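Local coordinates for protein bacterioferritin (Rhodobacter capsulatus, PDB 1JGC) that probably stores iron as a 24-subunit shell, oxidising ferrous iron with dioxygen at a ferroxidase centre, and binds one heme b per subunit dimer, at residues R16-L19 against T20-S23. Sequence-based numbering, arbitrary orientation.
Sequences RSEL and TAIS
The carbonyl oxygen of R16 is gripped twice by T20, a worked example of a helical threonine folding back on the preceding turn. T20 N lies 3.1 Å from R16 O as the ordinary helix bond, and T20 OG1 donates to R16 O over 2.7 Å; the two donors arrive from opposite faces of the carbonyl plane. With OG1 anti to the carbonyl carbon and beside the backbone N (chi1 -57°), the hydroxyl faces back along helix 5-34 toward R16 O and also accepts from the backbone N of D75, in a loop, tying that loop to the helix. A valine here would probably leave R16 O with its backbone donor but deprive D75 N of its acceptor. Two residues further along, the I22 N to E18 O bond, 2.8 Å, is nearly straight. A water donates to L19 O and joins it to S23 OG, supplementing a weak, 3.3 Å bond from S23 N to L19 O. L19 CD2 and I22 CD1 approach loosely at 4.4 Å, and both residues touch the heme. These two turns thus line the heme pocket and, through E18 beside E51 and H54, bring a carboxylate to the diiron site, metal-free in this crystal.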
loop_
_atom_site.group_PDB
_atom_site.type_symbol
_atom_site.label_atom_id
_atom_site.label_comp_id
_atom_site.label_asym_id
_atom_site.label_seq_id
_atom_site.Cartn_x
_atom_site.Cartn_y
_atom_site.Cartn_z
ATOM N N ARG A 16 21.256 37.895 -32.474
ATOM C CA ARG A 16 21.594 37.399 -33.796
ATOM C C ARG A 16 22.662 36.326 -33.676
ATOM O O ARG A 16 22.646 35.334 -34.391
ATOM C CB ARG A 16 22.100 38.528 -34.697
ATOM C CG ARG A 16 22.755 38.000 -35.957
ATOM C CD ARG A 16 23.187 39.102 -36.884
ATOM N NE ARG A 16 22.034 39.781 -37.460
ATOM C CZ ARG A 16 21.775 41.077 -37.279
ATOM N NH1 ARG A 16 22.605 41.817 -36.535
ATOM N NH2 ARG A 16 20.693 41.635 -37.831
ATOM N N SER A 17 23.599 36.533 -32.768
ATOM C CA SER A 17 24.659 35.572 -32.557
ATOM C C SER A 17 24.042 34.249 -32.079
ATOM O O SER A 17 24.419 33.171 -32.551
ATOM C CB SER A 17 25.632 36.120 -31.520
ATOM O OG SER A 17 26.711 35.234 -31.295
ATOM N N GLU A 18 23.092 34.338 -31.147
ATOM C CA GLU A 18 22.431 33.150 -30.610
ATOM C C GLU A 18 21.571 32.424 -31.643
ATOM O O GLU A 18 21.614 31.197 -31.727
ATOM C CB GLU A 18 21.577 33.512 -29.393
ATOM C CG GLU A 18 22.354 34.063 -28.197
ATOM C CD GLU A 18 23.433 33.118 -27.684
ATOM O OE1 GLU A 18 24.401 32.852 -28.430
ATOM O OE2 GLU A 18 23.322 32.645 -26.531
ATOM N N LEU A 19 20.791 33.168 -32.423
ATOM C CA LEU A 19 19.953 32.550 -33.448
ATOM C C LEU A 19 20.855 31.781 -34.401
ATOM O O LEU A 19 20.460 30.755 -34.941
ATOM C CB LEU A 19 19.177 33.603 -34.237
ATOM C CG LEU A 19 18.106 34.413 -33.508
ATOM C CD1 LEU A 19 17.528 35.461 -34.452
ATOM C CD2 LEU A 19 17.016 33.488 -33.011
ATOM N N THR A 20 22.071 32.283 -34.604
ATOM C CA THR A 20 23.021 31.639 -35.498
ATOM C C THR A 20 23.474 30.326 -34.872
ATOM O O THR A 20 23.471 29.280 -35.526
ATOM C CB THR A 20 24.263 32.538 -35.761
ATOM O OG1 THR A 20 23.840 33.795 -36.302
ATOM C CG2 THR A 20 25.200 31.881 -36.748
ATOM N N ALA A 21 23.858 30.381 -33.602
ATOM C CA ALA A 21 24.298 29.187 -32.890
ATOM C C ALA A 21 23.192 28.118 -32.871
ATOM O O ALA A 21 23.453 26.937 -33.088
ATOM C CB ALA A 21 24.706 29.547 -31.462
ATOM N N ILE A 22 21.957 28.531 -32.617
ATOM C CA ILE A 22 20.853 27.587 -32.585
ATOM C C ILE A 22 20.801 26.769 -33.866
ATOM O O ILE A 22 20.770 25.543 -33.827
ATOM C CB ILE A 22 19.501 28.308 -32.411
ATOM C CG1 ILE A 22 19.433 28.958 -31.033
ATOM C CG2 ILE A 22 18.357 27.329 -32.600
ATOM C CD1 ILE A 22 18.211 29.806 -30.837
ATOM N N SER A 23 20.792 27.442 -35.008
ATOM C CA SER A 23 20.720 26.735 -36.272
ATOM C C SER A 23 21.972 25.936 -36.582
ATOM O O SER A 23 21.885 24.855 -37.167
ATOM C CB SER A 23 20.439 27.711 -37.404
ATOM O OG SER A 23 19.148 28.265 -37.254
HETATM O O HOH W 1 17.825 29.811 -35.547
#